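Uncharacterized protein (Thermus thermophilus HB8, PDB 6SCE) acts in type III CRISPR defence as a DNA nuclease that is activated when cyclic oligoadenylate binds to it, probably through its CARF domains. Local coordinates at residues S299-H311 with V418-R432. Sequence-based numbering, arbitrary orientation.
Sequences SEQAVPLYAAYLH and VPWEEGRPEDLLALR. With nucleotides of chain B.
Y306 meets R424 and L428 where helix 303-311 of a Rossmann-like, probably CARF, domain packs against helix 425-432, the segment that leads from this domain into the sheet beginning with strand 434-438. The two helix axes cross at 124°, 9.8 Å apart at their closest. With CG trans to the backbone N (chi1 -171°), the Y306 ring slants across L428, with L428 N over one face toward the rim, and reaches the N-terminal end of the second helix, where R424 N, at the ring edge, donates to Y306 OH (2.9 Å, 155°). A phenylalanine here would probably keep the apolar packing but leave R424 N without this acceptor.

Packing is tight between the helices: L431 CD2 lies 3.8 Å from Y306 CB, and V303 CG2 meets L428 CD2 at 3.8 Å. Farther along, A307 CB lies 3.6 Å from W420 CH2, while L310 CD1 approaches W420 CE3.

Exposed E422 and R424 mark the solvent side. The E300-R432 salt bridge is loose, long and without a directed N-H, though a water links E300 OE2 to R432 NE; R432 NH2 also bonds S577 O. Separately, the nucleotides of chain B are firmly held: A4 OP2 accepts from Q301 N (3.0 Å) and S299 OG (2.7 Å).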
ATOM      1  N   SER A 299       4.119  -4.765  -7.177  1.00 24.86           N
ATOM      2  CA  SER A 299       2.883  -4.821  -6.420  1.00 24.06           C
ATOM      3  C   SER A 299       2.488  -3.431  -5.905  1.00 24.30           C
ATOM      4  O   SER A 299       2.878  -2.429  -6.504  1.00 24.44           O
ATOM      5  CB  SER A 299       2.960  -5.898  -5.349  1.00 24.14           C
ATOM      6  OG  SER A 299       3.990  -5.659  -4.403  1.00 24.41           O
ATOM      7  N   GLU A 300       1.678  -3.343  -4.857  1.00 24.98           N
ATOM      8  CA  GLU A 300       1.010  -2.101  -4.530  1.00 26.87           C
ATOM      9  C   GLU A 300       1.986  -0.999  -4.090  1.00 26.87           C
ATOM     10  O   GLU A 300       1.824   0.158  -4.448  1.00 27.11           O
ATOM     11  CB  GLU A 300      -0.079  -2.339  -3.473  1.00 29.97           C
ATOM     12  CG  GLU A 300      -0.748  -1.070  -2.950  1.00 35.52           C
ATOM     13  CD  GLU A 300      -1.513  -0.288  -4.017  1.00 45.04           C
ATOM     14  OE1 GLU A 300      -2.008  -0.936  -4.968  1.00 46.40           O
ATOM     15  OE2 GLU A 300      -1.639   0.974  -3.892  1.00 48.86           O
ATOM     16  N   GLN A 301       3.020  -1.347  -3.344  1.00 25.60           N
ATOM     17  CA  GLN A 301       3.939  -0.299  -2.846  1.00 24.47           C
ATOM     18  C   GLN A 301       5.052  -0.015  -3.818  1.00 25.81           C
ATOM     19  O   GLN A 301       5.834  -0.889  -4.143  1.00 24.41           O
ATOM     20  CB  GLN A 301       4.508  -0.679  -1.497  1.00 23.76           C
ATOM     21  CG  GLN A 301       3.472  -0.912  -0.449  1.00 24.11           C
ATOM     22  CD  GLN A 301       2.527   0.256  -0.278  1.00 26.70           C
ATOM     23  OE1 GLN A 301       2.962   1.412  -0.167  1.00 28.71           O
ATOM     24  NE2 GLN A 301       1.229  -0.033  -0.195  1.00 26.53           N
ATOM     25  N   ALA A 302       5.141   1.229  -4.272  1.00 24.96           N
ATOM     26  CA  ALA A 302       6.221   1.616  -5.175  1.00 26.29           C
ATOM     27  C   ALA A 302       7.537   1.918  -4.458  1.00 25.69           C
ATOM     28  O   ALA A 302       8.580   1.760  -5.036  1.00 23.90           O
ATOM     29  CB  ALA A 302       5.808   2.838  -5.976  1.00 29.44           C
ATOM     30  N   VAL A 303       7.487   2.348  -3.197  1.00 24.73           N
ATOM     31  CA  VAL A 303       8.715   2.815  -2.527  1.00 25.92           C
ATOM     32  C   VAL A 303       9.842   1.757  -2.465  1.00 24.22           C
ATOM     33  O   VAL A 303      10.979   2.083  -2.735  1.00 24.06           O
ATOM     34  CB  VAL A 303       8.412   3.421  -1.140  1.00 25.40           C
ATOM     35  CG1 VAL A 303       9.675   3.634  -0.331  1.00 26.51           C
ATOM     36  CG2 VAL A 303       7.670   4.751  -1.299  1.00 28.51           C
ATOM     37  N   PRO A 304       9.530   0.484  -2.127  1.00 23.47           N
ATOM     38  CA  PRO A 304      10.601  -0.499  -2.078  1.00 24.50           C
ATOM     39  C   PRO A 304      11.305  -0.701  -3.400  1.00 24.86           C
ATOM     40  O   PRO A 304      12.527  -0.888  -3.455  1.00 25.81           O
ATOM     41  CB  PRO A 304       9.883  -1.779  -1.630  1.00 24.22           C
ATOM     42  CG  PRO A 304       8.714  -1.282  -0.822  1.00 25.07           C
ATOM     43  CD  PRO A 304       8.279  -0.027  -1.545  1.00 24.30           C
ATOM     44  N   LEU A 305      10.544  -0.675  -4.483  1.00 25.51           N
ATOM     45  CA  LEU A 305      11.128  -0.784  -5.799  1.00 25.03           C
ATOM     46  C   LEU A 305      12.009   0.411  -6.118  1.00 25.13           C
ATOM     47  O   LEU A 305      13.077   0.279  -6.711  1.00 25.96           O
ATOM     48  CB  LEU A 305      10.027  -0.883  -6.845  1.00 26.44           C
ATOM     49  CG  LEU A 305      10.467  -1.195  -8.283  1.00 26.42           C
ATOM     50  CD1 LEU A 305      11.445  -2.333  -8.435  1.00 28.43           C
ATOM     51  CD2 LEU A 305       9.201  -1.502  -9.072  1.00 28.90           C
ATOM     52  N   TYR A 306      11.555   1.582  -5.720  1.00 26.90           N
ATOM     53  CA  TYR A 306      12.334   2.795  -5.922  1.00 27.06           C
ATOM     54  C   TYR A 306      13.638   2.758  -5.086  1.00 26.42           C
ATOM     55  O   TYR A 306      14.693   3.123  -5.571  1.00 26.13           O
ATOM     56  CB  TYR A 306      11.511   3.998  -5.561  1.00 26.56           C
ATOM     57  CG  TYR A 306      12.158   5.303  -5.938  1.00 28.06           C
ATOM     58  CD1 TYR A 306      12.565   5.534  -7.236  1.00 30.26           C
ATOM     59  CD2 TYR A 306      12.331   6.306  -5.017  1.00 30.63           C
ATOM     60  CE1 TYR A 306      13.149   6.724  -7.615  1.00 32.01           C
ATOM     61  CE2 TYR A 306      12.912   7.516  -5.383  1.00 30.23           C
ATOM     62  CZ  TYR A 306      13.320   7.715  -6.680  1.00 31.86           C
ATOM     63  OH  TYR A 306      13.901   8.899  -7.072  1.00 32.89           O
ATOM     64  N   ALA A 307      13.538   2.317  -3.833  1.00 27.23           N
ATOM     65  CA  ALA A 307      14.719   2.157  -3.003  1.00 26.84           C
ATOM     66  C   ALA A 307      15.688   1.208  -3.644  1.00 26.77           C
ATOM     67  O   ALA A 307      16.892   1.459  -3.661  1.00 28.63           O
ATOM     68  CB  ALA A 307      14.341   1.671  -1.610  1.00 28.09           C
ATOM     69  N   ALA A 308      15.173   0.110  -4.179  1.00 26.02           N
ATOM     70  CA  ALA A 308      16.022  -0.878  -4.840  1.00 27.02           C
ATOM     71  C   ALA A 308      16.753  -0.285  -6.046  1.00 27.93           C
ATOM     72  O   ALA A 308      17.920  -0.611  -6.299  1.00 28.62           O
ATOM     73  CB  ALA A 308      15.209  -2.086  -5.250  1.00 28.02           C
ATOM     74  N   TYR A 309      16.048   0.538  -6.806  1.00 27.32           N
ATOM     75  CA  TYR A 309      16.655   1.269  -7.920  1.00 27.66           C
ATOM     76  C   TYR A 309      17.790   2.199  -7.415  1.00 27.51           C
ATOM     77  O   TYR A 309      18.872   2.211  -7.985  1.00 29.43           O
ATOM     78  CB  TYR A 309      15.582   2.070  -8.650  1.00 28.65           C
ATOM     79  CG  TYR A 309      16.159   3.132  -9.537  1.00 30.56           C
ATOM     80  CD1 TYR A 309      16.811   2.784 -10.701  1.00 34.09           C
ATOM     81  CD2 TYR A 309      16.116   4.470  -9.171  1.00 36.50           C
ATOM     82  CE1 TYR A 309      17.384   3.753 -11.504  1.00 35.98           C
ATOM     83  CE2 TYR A 309      16.671   5.450  -9.975  1.00 37.66           C
ATOM     84  CZ  TYR A 309      17.311   5.072 -11.138  1.00 38.23           C
ATOM     85  OH  TYR A 309      17.883   6.012 -11.951  1.00 40.40           O
ATOM     86  N   LEU A 310      17.543   2.955  -6.352  1.00 27.47           N
ATOM     87  CA  LEU A 310      18.557   3.877  -5.834  1.00 28.82           C
ATOM     88  C   LEU A 310      19.785   3.111  -5.341  1.00 32.74           C
ATOM     89  O   LEU A 310      20.923   3.509  -5.599  1.00 28.87           O
ATOM     90  CB  LEU A 310      18.005   4.749  -4.722  1.00 30.00           C
ATOM     91  CG  LEU A 310      16.891   5.710  -5.112  1.00 30.71           C
ATOM     92  CD1 LEU A 310      16.424   6.456  -3.882  1.00 29.82           C
ATOM     93  CD2 LEU A 310      17.347   6.651  -6.207  1.00 32.26           C
ATOM     94  N   HIS A 311      19.548   1.987  -4.673  1.00 28.43           N
ATOM     95  CA  HIS A 311      20.646   1.163  -4.144  1.00 29.93           C
ATOM     96  C   HIS A 311      21.439   0.451  -5.243  1.00 33.40           C
ATOM     97  O   HIS A 311      22.684   0.511  -5.268  1.00 32.38           O
ATOM     98  CB  HIS A 311      20.072   0.170  -3.143  1.00 28.76           C
ATOM     99  CG  HIS A 311      21.036  -0.872  -2.679  1.00 32.31           C
ATOM    100  ND1 HIS A 311      22.090  -0.590  -1.836  1.00 31.97           N
ATOM    101  CD2 HIS A 311      21.099  -2.199  -2.935  1.00 33.80           C
ATOM    102  CE1 HIS A 311      22.748  -1.708  -1.579  1.00 33.72           C
ATOM    103  NE2 HIS A 311      22.172  -2.697  -2.237  1.00 34.87           N
ATOM    104  N   VAL A 418      20.589   3.646   2.149  1.00 29.85           N
ATOM    105  CA  VAL A 418      20.166   3.967   0.792  1.00 31.73           C
ATOM    106  C   VAL A 418      20.599   5.387   0.473  1.00 31.38           C
ATOM    107  O   VAL A 418      20.522   6.243   1.349  1.00 30.81           O
ATOM    108  CB  VAL A 418      18.647   3.864   0.710  1.00 29.98           C
ATOM    109  CG1 VAL A 418      18.126   4.197  -0.688  1.00 30.99           C
ATOM    110  CG2 VAL A 418      18.240   2.441   1.054  1.00 34.54           C
ATOM    111  N   PRO A 419      21.038   5.650  -0.764  1.00 32.40           N
ATOM    112  CA  PRO A 419      21.372   7.052  -1.098  1.00 32.96           C
ATOM    113  C   PRO A 419      20.098   7.861  -1.378  1.00 32.67           C
ATOM    114  O   PRO A 419      19.841   8.277  -2.502  1.00 32.63           O
ATOM    115  CB  PRO A 419      22.254   6.936  -2.337  1.00 36.04           C
ATOM    116  CG  PRO A 419      22.036   5.565  -2.886  1.00 37.25           C
ATOM    117  CD  PRO A 419      21.433   4.699  -1.809  1.00 33.58           C
ATOM    118  N   TRP A 420      19.336   8.120  -0.335  1.00 32.27           N
ATOM    119  CA  TRP A 420      18.031   8.736  -0.500  1.00 33.89           C
ATOM    120  C   TRP A 420      18.157  10.142  -1.063  1.00 37.38           C
ATOM    121  O   TRP A 420      17.221  10.629  -1.691  1.00 37.23           O
ATOM    122  CB  TRP A 420      17.318   8.847   0.830  1.00 34.87           C
ATOM    123  CG  TRP A 420      16.859   7.543   1.422  1.00 33.19           C
ATOM    124  CD1 TRP A 420      17.238   7.016   2.608  1.00 33.73           C
ATOM    125  CD2 TRP A 420      15.865   6.673   0.887  1.00 32.97           C
ATOM    126  NE1 TRP A 420      16.558   5.836   2.835  1.00 36.39           N
ATOM    127  CE2 TRP A 420      15.694   5.623   1.799  1.00 33.96           C
ATOM    128  CE3 TRP A 420      15.098   6.684  -0.282  1.00 35.34           C
ATOM    129  CZ2 TRP A 420      14.804   4.570   1.573  1.00 35.27           C
ATOM    130  CZ3 TRP A 420      14.188   5.635  -0.491  1.00 35.84           C
ATOM    131  CH2 TRP A 420      14.060   4.612   0.433  1.00 33.18           C
ATOM    132  N   GLU A 421      19.306  10.783  -0.842  1.00 35.30           N
ATOM    133  CA  GLU A 421      19.548  12.136  -1.357  1.00 40.84           C
ATOM    134  C   GLU A 421      19.481  12.207  -2.880  1.00 41.70           C
ATOM    135  O   GLU A 421      19.310  13.280  -3.439  1.00 42.80           O
ATOM    136  CB  GLU A 421      20.876  12.728  -0.826  1.00 42.61           C
ATOM    137  CG  GLU A 421      22.147  12.102  -1.392  1.00 44.75           C
ATOM    138  CD  GLU A 421      22.481  10.739  -0.794  1.00 48.46           C
ATOM    139  OE1 GLU A 421      21.769  10.268   0.123  1.00 46.38           O
ATOM    140  OE2 GLU A 421      23.470  10.128  -1.245  1.00 54.01           O
ATOM    141  N   GLU A 422      19.599  11.066  -3.543  1.00 38.18           N
ATOM    142  CA  GLU A 422      19.436  10.978  -5.003  1.00 38.82           C
ATOM    143  C   GLU A 422      18.002  10.783  -5.448  1.00 36.10           C
ATOM    144  O   GLU A 422      17.729  10.729  -6.632  1.00 37.71           O
ATOM    145  CB  GLU A 422      20.238   9.815  -5.561  1.00 39.63           C
ATOM    146  CG  GLU A 422      21.719   9.836  -5.246  1.00 46.82           C
ATOM    147  CD  GLU A 422      22.409   8.587  -5.756  1.00 54.71           C
ATOM    148  OE1 GLU A 422      21.749   7.776  -6.464  1.00 64.48           O
ATOM    149  OE2 GLU A 422      23.595   8.392  -5.433  1.00 60.45           O
ATOM    150  N   GLY A 423      17.100  10.635  -4.499  1.00 37.39           N
ATOM    151  CA  GLY A 423      15.690  10.413  -4.781  1.00 42.38           C
ATOM    152  C   GLY A 423      14.998  11.700  -5.186  1.00 44.01           C
ATOM    153  O   GLY A 423      15.468  12.818  -4.863  1.00 38.69           O
ATOM    154  N   ARG A 424      13.914  11.546  -5.937  1.00 38.57           N
ATOM    155  CA  ARG A 424      13.101  12.699  -6.350  1.00 43.00           C
ATOM    156  C   ARG A 424      11.642  12.307  -6.271  1.00 39.25           C
ATOM    157  O   ARG A 424      11.263  11.228  -6.778  1.00 35.96           O
ATOM    158  CB  ARG A 424      13.437  13.126  -7.774  1.00 45.15           C
ATOM    159  CG  ARG A 424      14.910  13.363  -8.038  1.00 51.57           C
ATOM    160  CD  ARG A 424      15.185  13.597  -9.517  1.00 61.37           C
ATOM    161  NE  ARG A 424      16.550  13.204  -9.873  1.00 71.67           N
ATOM    162  CZ  ARG A 424      17.029  13.102 -11.116  1.00 75.06           C
ATOM    163  NH1 ARG A 424      16.268  13.382 -12.171  1.00 79.24           N
ATOM    164  NH2 ARG A 424      18.288  12.725 -11.303  1.00 76.83           N
ATOM    165  N   PRO A 425      10.808  13.170  -5.674  1.00 37.35           N
ATOM    166  CA  PRO A 425       9.425  12.788  -5.540  1.00 37.41           C
ATOM    167  C   PRO A 425       8.726  12.555  -6.888  1.00 36.21           C
ATOM    168  O   PRO A 425       7.851  11.714  -6.969  1.00 35.63           O
ATOM    169  CB  PRO A 425       8.781  13.954  -4.765  1.00 39.09           C
ATOM    170  CG  PRO A 425       9.770  15.037  -4.718  1.00 39.95           C
ATOM    171  CD  PRO A 425      11.101  14.487  -5.079  1.00 40.02           C
ATOM    172  N   GLU A 426       9.122  13.280  -7.924  1.00 37.63           N
ATOM    173  CA  GLU A 426       8.513  13.112  -9.221  1.00 39.95           C
ATOM    174  C   GLU A 426       8.871  11.742  -9.846  1.00 39.38           C
ATOM    175  O   GLU A 426       8.075  11.199 -10.607  1.00 35.90           O
ATOM    176  CB  GLU A 426       8.840  14.278 -10.168  1.00 41.05           C
ATOM    177  CG  GLU A 426      10.312  14.523 -10.445  1.00 43.11           C
ATOM    178  CD  GLU A 426      11.016  15.361  -9.383  1.00 44.84           C
ATOM    179  OE1 GLU A 426      10.482  15.577  -8.259  1.00 43.38           O
ATOM    180  OE2 GLU A 426      12.142  15.799  -9.674  1.00 50.01           O
ATOM    181  N   ASP A 427      10.045  11.191  -9.510  1.00 36.27           N
ATOM    182  CA  ASP A 427      10.450   9.872 -10.010  1.00 35.96           C
ATOM    183  C   ASP A 427       9.666   8.790  -9.307  1.00 34.37           C
ATOM    184  O   ASP A 427       9.136   7.894  -9.952  1.00 35.18           O
ATOM    185  CB  ASP A 427      11.961   9.638  -9.868  1.00 38.49           C
ATOM    186  CG  ASP A 427      12.774  10.486 -10.833  1.00 43.47           C
ATOM    187  OD1 ASP A 427      12.178  11.130 -11.700  1.00 45.62           O
ATOM    188  OD2 ASP A 427      14.008  10.535 -10.726  1.00 46.71           O
ATOM    189  N   LEU A 428       9.564   8.872  -7.986  1.00 33.65           N
ATOM    190  CA  LEU A 428       8.733   7.935  -7.273  1.00 35.25           C
ATOM    191  C   LEU A 428       7.305   7.941  -7.828  1.00 35.18           C
ATOM    192  O   LEU A 428       6.711   6.871  -8.083  1.00 32.34           O
ATOM    193  CB  LEU A 428       8.722   8.235  -5.782  1.00 34.33           C
ATOM    194  CG  LEU A 428       7.803   7.365  -4.935  1.00 33.72           C
ATOM    195  CD1 LEU A 428       8.184   5.893  -5.063  1.00 31.78           C
ATOM    196  CD2 LEU A 428       7.919   7.837  -3.499  1.00 33.26           C
ATOM    197  N   LEU A 429       6.748   9.137  -8.021  1.00 33.14           N
ATOM    198  CA  LEU A 429       5.386   9.254  -8.512  1.00 32.85           C
ATOM    199  C   LEU A 429       5.196   8.654  -9.924  1.00 30.79           C
ATOM    200  O   LEU A 429       4.156   8.038 -10.189  1.00 31.22           O
ATOM    201  CB  LEU A 429       4.928  10.727  -8.484  1.00 34.19           C
ATOM    202  CG  LEU A 429       4.495  11.270  -7.127  1.00 35.43           C
ATOM    203  CD1 LEU A 429       4.488  12.794  -7.166  1.00 37.25           C
ATOM    204  CD2 LEU A 429       3.130  10.755  -6.707  1.00 36.80           C
ATOM    205  N   ALA A 430       6.186   8.835 -10.795  1.00 30.98           N
ATOM    206  CA  ALA A 430       6.185   8.211 -12.110  1.00 34.18           C
ATOM    207  C   ALA A 430       6.119   6.686 -11.959  1.00 37.61           C
ATOM    208  O   ALA A 430       5.289   5.999 -12.573  1.00 33.89           O
ATOM    209  CB  ALA A 430       7.424   8.627 -12.875  1.00 34.87           C
ATOM    210  N   LEU A 431       6.955   6.154 -11.072  1.00 38.06           N
ATOM    211  CA  LEU A 431       6.993   4.711 -10.866  1.00 38.29           C
ATOM    212  C   LEU A 431       5.645   4.206 -10.418  1.00 33.82           C
ATOM    213  O   LEU A 431       5.209   3.119 -10.786  1.00 36.86           O
ATOM    214  CB  LEU A 431       8.092   4.348  -9.857  1.00 35.21           C
ATOM    215  CG  LEU A 431       8.243   2.884  -9.485  1.00 36.88           C
ATOM    216  CD1 LEU A 431       8.746   2.113 -10.689  1.00 36.85           C
ATOM    217  CD2 LEU A 431       9.237   2.804  -8.329  1.00 37.89           C
ATOM    218  N   ARG A 432       4.979   5.016  -9.618  1.00 34.08           N
ATOM    219  CA  ARG A 432       3.669   4.721  -9.121  1.00 34.26           C
ATOM    220  C   ARG A 432       2.558   4.846 -10.140  1.00 33.12           C
ATOM    221  O   ARG A 432       1.502   4.315  -9.917  1.00 34.17           O
ATOM    222  CB  ARG A 432       3.341   5.669  -7.989  1.00 34.10           C
ATOM    223  CG  ARG A 432       1.963   5.533  -7.365  1.00 33.10           C
ATOM    224  CD  ARG A 432       1.743   4.145  -6.781  1.00 32.77           C
ATOM    225  NE  ARG A 432       0.413   4.064  -6.213  1.00 33.09           N
ATOM    226  CZ  ARG A 432      -0.705   3.963  -6.937  1.00 35.19           C
ATOM    227  NH1 ARG A 432      -0.664   3.861  -8.272  1.00 35.97           N
ATOM    228  NH2 ARG A 432      -1.858   3.930  -6.322  1.00 32.12           N
TER
ATOM    229  P     A B   4       3.196  -4.850  -0.981  1.00 24.10           P
ATOM    230  OP1   A B   4       2.189  -4.235  -0.072  1.00 24.37           O
ATOM    231  OP2   A B   4       3.640  -4.096  -2.206  1.00 24.98           O
ATOM    232  O5'   A B   4       4.469  -5.260  -0.105  1.00 24.33           O
ATOM    233  C5'   A B   4       5.367  -4.216   0.299  1.00 23.82           C
ATOM    234  C4'   A B   4       6.046  -4.647   1.577  1.00 22.03           C
ATOM    235  O4'   A B   4       7.187  -3.781   1.838  1.00 24.07           O
ATOM    236  C3'   A B   4       5.142  -4.546   2.799  1.00 22.84           C
ATOM    237  O3'   A B   4       5.378  -5.533   3.799  1.00 22.79           O
ATOM    238  C2'   A B   4       5.547  -3.176   3.351  1.00 24.16           C
ATOM    239  O2'   A B   4       5.181  -3.003   4.701  1.00 24.40           O
ATOM    240  C1'   A B   4       7.047  -3.249   3.134  1.00 23.12           C
ATOM    241  N9    A B   4       7.745  -1.975   3.229  1.00 25.46           N
ATOM    242  C8    A B   4       8.856  -1.756   4.006  1.00 24.03           C
ATOM    243  N7    A B   4       9.266  -0.514   3.966  1.00 23.12           N
ATOM    244  C5    A B   4       8.352   0.138   3.144  1.00 24.55           C
ATOM    245  C6    A B   4       8.237   1.477   2.716  1.00 26.67           C
ATOM    246  N6    A B   4       9.056   2.464   3.095  1.00 26.05           N
ATOM    247  N1    A B   4       7.187   1.784   1.912  1.00 26.50           N
ATOM    248  C2    A B   4       6.344   0.804   1.558  1.00 27.21           C
ATOM    249  N3    A B   4       6.366  -0.493   1.878  1.00 25.22           N
ATOM    250  C4    A B   4       7.406  -0.767   2.679  1.00 24.54           C
ATOM    251  P     A B   3       1.433 -11.348   1.712  1.00 26.45           P
ATOM    252  OP1   A B   3       1.657 -12.779   1.256  1.00 23.87           O
ATOM    253  OP2   A B   3       2.311 -10.949   2.867  1.00 27.62           O
ATOM    254  O5'   A B   3       1.652 -10.374   0.479  1.00 25.07           O
ATOM    255  C5'   A B   3       1.244  -8.999   0.477  1.00 27.44           C
ATOM    256  C4'   A B   3       1.740  -8.396  -0.817  1.00 26.31           C
ATOM    257  O4'   A B   3       1.070  -9.036  -1.944  1.00 25.77           O
ATOM    258  C3'   A B   3       1.513  -6.898  -0.977  1.00 23.64           C
ATOM    259  O3'   A B   3       2.748  -6.339  -1.381  1.00 24.07           O
ATOM    260  C2'   A B   3       0.447  -6.825  -2.083  1.00 25.10           C
ATOM    261  O2'   A B   3       0.492  -5.639  -2.845  1.00 24.69           O
ATOM    262  C1'   A B   3       0.809  -8.051  -2.911  1.00 24.92           C
ATOM    263  N9    A B   3      -0.269  -8.536  -3.742  1.00 28.50           N
ATOM    264  C8    A B   3      -1.562  -8.779  -3.343  1.00 29.33           C
ATOM    265  N7    A B   3      -2.305  -9.254  -4.322  1.00 29.41           N
ATOM    266  C5    A B   3      -1.440  -9.360  -5.398  1.00 28.52           C
ATOM    267  C6    A B   3      -1.630  -9.815  -6.717  1.00 29.27           C
ATOM    268  N6    A B   3      -2.789 -10.299  -7.155  1.00 31.99           N
ATOM    269  N1    A B   3      -0.548  -9.809  -7.529  1.00 27.40           N
ATOM    270  C2    A B   3       0.621  -9.357  -7.057  1.00 29.23           C
ATOM    271  N3    A B   3       0.918  -8.896  -5.836  1.00 28.27           N
ATOM    272  C4    A B   3      -0.175  -8.927  -5.050  1.00 28.12           C
TER
HETATM  273  O   HOH W   1       0.752   2.763  -3.220  1.00 35.01           O
HETATM  274  O   HOH W   2      15.103   8.791  -9.296  1.00 39.68           O